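Local coordinates for protein Lv-ranaspumin (Lv-RSN-1) (Leptodactylus vastus, PDB 4K82) that probably acts as a surfactant of the frog's foam nest, lowering surface tension so that the foam can form and persist, at residues L30-A39 with D106-T117. Numbering follows the deposited sequence.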
# COMPACT_ATOMS: atom_id res chain seq x y z
N LEU A 30 -3.32 7.17 6.66
CA LEU A 30 -4.51 6.49 6.15
C LEU A 30 -4.13 5.47 5.07
O LEU A 30 -4.59 4.32 5.08
CB LEU A 30 -5.54 7.48 5.60
CG LEU A 30 -6.78 6.78 5.03
CD1 LEU A 30 -7.49 5.95 6.09
CD2 LEU A 30 -7.75 7.76 4.37
N VAL A 31 -3.30 5.90 4.13
CA VAL A 31 -2.83 5.01 3.06
C VAL A 31 -2.09 3.80 3.62
O VAL A 31 -2.35 2.66 3.22
CB VAL A 31 -1.93 5.78 2.07
CG1 VAL A 31 -1.17 4.82 1.16
CG2 VAL A 31 -2.77 6.77 1.25
N GLU A 32 -1.21 4.03 4.60
CA GLU A 32 -0.42 2.95 5.17
C GLU A 32 -1.30 1.95 5.93
O GLU A 32 -1.06 0.74 5.87
CB GLU A 32 0.67 3.50 6.08
CG GLU A 32 1.73 4.30 5.33
CD GLU A 32 2.79 4.88 6.25
OE1 GLU A 32 2.42 5.56 7.23
OE2 GLU A 32 3.99 4.65 5.99
N LEU A 33 -2.30 2.47 6.64
CA LEU A 33 -3.21 1.60 7.38
C LEU A 33 -4.04 0.77 6.42
O LEU A 33 -4.31 -0.39 6.69
CB LEU A 33 -4.13 2.40 8.31
CG LEU A 33 -3.41 3.07 9.47
CD1 LEU A 33 -4.42 3.84 10.32
CD2 LEU A 33 -2.66 2.04 10.32
N ALA A 34 -4.46 1.38 5.31
CA ALA A 34 -5.27 0.67 4.32
C ALA A 34 -4.47 -0.50 3.76
O ALA A 34 -4.99 -1.60 3.59
CB ALA A 34 -5.72 1.61 3.20
N VAL A 35 -3.19 -0.27 3.47
CA VAL A 35 -2.32 -1.34 2.98
C VAL A 35 -2.24 -2.49 3.98
O VAL A 35 -2.42 -3.65 3.61
CB VAL A 35 -0.92 -0.81 2.68
CG1 VAL A 35 0.03 -1.96 2.37
CG2 VAL A 35 -0.96 0.20 1.53
N ILE A 36 -1.98 -2.17 5.24
CA ILE A 36 -1.88 -3.18 6.28
C ILE A 36 -3.18 -3.96 6.46
O ILE A 36 -3.18 -5.19 6.46
CB ILE A 36 -1.47 -2.54 7.59
CG1 ILE A 36 -0.06 -1.98 7.44
CG2 ILE A 36 -1.52 -3.55 8.74
CD1 ILE A 36 0.33 -1.04 8.57
N ILE A 37 -4.28 -3.23 6.60
CA ILE A 37 -5.58 -3.86 6.78
C ILE A 37 -5.95 -4.75 5.59
O ILE A 37 -6.37 -5.89 5.75
CB ILE A 37 -6.67 -2.79 7.00
CG1 ILE A 37 -6.53 -2.18 8.40
CG2 ILE A 37 -8.05 -3.40 6.87
CD1 ILE A 37 -7.18 -0.82 8.54
N CYS A 38 -5.75 -4.25 4.39
CA CYS A 38 -6.16 -5.03 3.24
C CYS A 38 -5.21 -6.20 2.97
O CYS A 38 -5.63 -7.23 2.48
CB CYS A 38 -6.38 -4.12 2.03
SG CYS A 38 -7.76 -3.00 2.36
N ALA A 39 -3.93 -6.05 3.32
CA ALA A 39 -3.00 -7.16 3.19
C ALA A 39 -3.43 -8.29 4.12
O ALA A 39 -3.47 -9.45 3.74
CB ALA A 39 -1.58 -6.71 3.52
N ASP A 106 -11.76 9.05 4.49
CA ASP A 106 -12.07 9.07 3.07
C ASP A 106 -12.06 7.65 2.54
O ASP A 106 -11.00 7.09 2.26
CB ASP A 106 -11.01 9.90 2.32
CG ASP A 106 -11.39 10.17 0.87
OD1 ASP A 106 -12.13 9.37 0.27
OD2 ASP A 106 -10.92 11.19 0.33
N GLU A 107 -13.24 7.05 2.40
CA GLU A 107 -13.30 5.66 1.96
C GLU A 107 -12.98 5.51 0.48
O GLU A 107 -12.64 4.42 0.02
CB GLU A 107 -14.64 5.01 2.33
CG GLU A 107 -14.84 4.86 3.84
CD GLU A 107 -15.87 3.80 4.22
OE1 GLU A 107 -15.75 2.64 3.75
OE2 GLU A 107 -16.81 4.12 4.98
N THR A 108 -13.08 6.60 -0.27
CA THR A 108 -12.67 6.56 -1.67
C THR A 108 -11.17 6.28 -1.77
O THR A 108 -10.74 5.46 -2.58
CB THR A 108 -13.00 7.87 -2.40
OG1 THR A 108 -14.42 8.08 -2.36
CG2 THR A 108 -12.54 7.79 -3.84
N VAL A 109 -10.39 6.96 -0.93
CA VAL A 109 -8.95 6.72 -0.87
C VAL A 109 -8.69 5.34 -0.30
O VAL A 109 -7.93 4.56 -0.87
CB VAL A 109 -8.23 7.79 -0.02
CG1 VAL A 109 -6.80 7.37 0.29
CG2 VAL A 109 -8.25 9.13 -0.73
N PHE A 110 -9.34 5.03 0.82
CA PHE A 110 -9.17 3.72 1.44
C PHE A 110 -9.43 2.57 0.47
O PHE A 110 -8.61 1.66 0.34
CB PHE A 110 -10.08 3.57 2.66
CG PHE A 110 -9.77 2.35 3.49
CD1 PHE A 110 -10.28 1.11 3.14
CD2 PHE A 110 -8.96 2.45 4.61
CE1 PHE A 110 -9.98 -0.01 3.89
CE2 PHE A 110 -8.68 1.33 5.38
CZ PHE A 110 -9.19 0.10 5.02
N ASN A 111 -10.56 2.61 -0.22
CA ASN A 111 -10.92 1.53 -1.13
C ASN A 111 -10.01 1.43 -2.34
O ASN A 111 -9.69 0.33 -2.80
CB ASN A 111 -12.39 1.65 -1.56
CG ASN A 111 -13.35 1.44 -0.40
OD1 ASN A 111 -13.00 0.81 0.60
ND2 ASN A 111 -14.57 1.97 -0.52
N ALA A 112 -9.56 2.58 -2.85
CA ALA A 112 -8.65 2.61 -3.99
C ALA A 112 -7.31 1.99 -3.60
O ALA A 112 -6.72 1.23 -4.37
CB ALA A 112 -8.45 4.03 -4.49
N VAL A 113 -6.84 2.32 -2.40
CA VAL A 113 -5.60 1.72 -1.89
C VAL A 113 -5.78 0.22 -1.65
O VAL A 113 -4.90 -0.59 -1.95
CB VAL A 113 -5.15 2.40 -0.58
CG1 VAL A 113 -3.98 1.66 0.03
CG2 VAL A 113 -4.78 3.86 -0.84
N CYS A 114 -6.95 -0.15 -1.13
CA CYS A 114 -7.25 -1.55 -0.86
C CYS A 114 -7.24 -2.37 -2.14
O CYS A 114 -6.65 -3.46 -2.20
CB CYS A 114 -8.61 -1.64 -0.18
SG CYS A 114 -8.92 -3.17 0.72
N ASP A 115 -7.87 -1.85 -3.18
CA ASP A 115 -7.91 -2.53 -4.48
C ASP A 115 -6.50 -2.72 -5.06
O ASP A 115 -6.17 -3.80 -5.56
CB ASP A 115 -8.83 -1.81 -5.46
CG ASP A 115 -10.31 -1.94 -5.07
OD1 ASP A 115 -10.63 -2.76 -4.18
OD2 ASP A 115 -11.14 -1.21 -5.66
N VAL A 116 -5.67 -1.68 -4.98
CA VAL A 116 -4.29 -1.79 -5.41
C VAL A 116 -3.52 -2.83 -4.62
O VAL A 116 -2.77 -3.64 -5.18
CB VAL A 116 -3.57 -0.43 -5.32
CG1 VAL A 116 -2.06 -0.62 -5.34
CG2 VAL A 116 -4.03 0.48 -6.46
N THR A 117 -3.72 -2.84 -3.30
CA THR A 117 -3.03 -3.79 -2.45
C THR A 117 -3.39 -5.22 -2.83
O THR A 117 -2.53 -6.09 -2.86
CB THR A 117 -3.34 -3.51 -0.94
OG1 THR A 117 -2.90 -2.20 -0.60
CG2 THR A 117 -2.65 -4.53 -0.04
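F110 packs as a knob into a hole on helix 29-42 formed by L30, A34, I37 and C38. With CG anti to the backbone N (chi1 -169°), the ring swings from the flank of its own helix toward the other. A34 CB lies over one face, 3.9 Å from the centroid of the F110 ring and displaced toward the rim, a CH-pi contact. L30 CD1 and I37 CD1 meet the ring near its plane, at the edge, the former 4.1 Å from F110 CD2, while L100 and Y97 of helix 89-102 also touch F110. The other branch of L30 reaches the start of helix 107-121, where CD2 lies 3.9 Å from D106 O and also meets V109 CG1. C38 SG approaches obliquely, 4.0 Å from F110 CE1, in a sulfur-aromatic contact. That same sulfur is bonded to C114 SG at 2.0 Å, one turn beyond the phenylalanine. The disulfide thus staples two helices of this largely alpha-helical protein that cross at -47° with their axes 8.6 Å apart, linking cysteines 76 positions apart in the chain. Beyond A34 from the ring, V113 CG1 touches both A34 CB (3.6 Å) and V35 CG2, and its other branch, CG2, meets V31 CG2. T117 closes the far end: its CG2 lies by C38 and A39, and OG1 rests against V35 while donating to V113 O at 2.9 Å, from above the carbonyl plane, with L134 of helix 133-144 alongside.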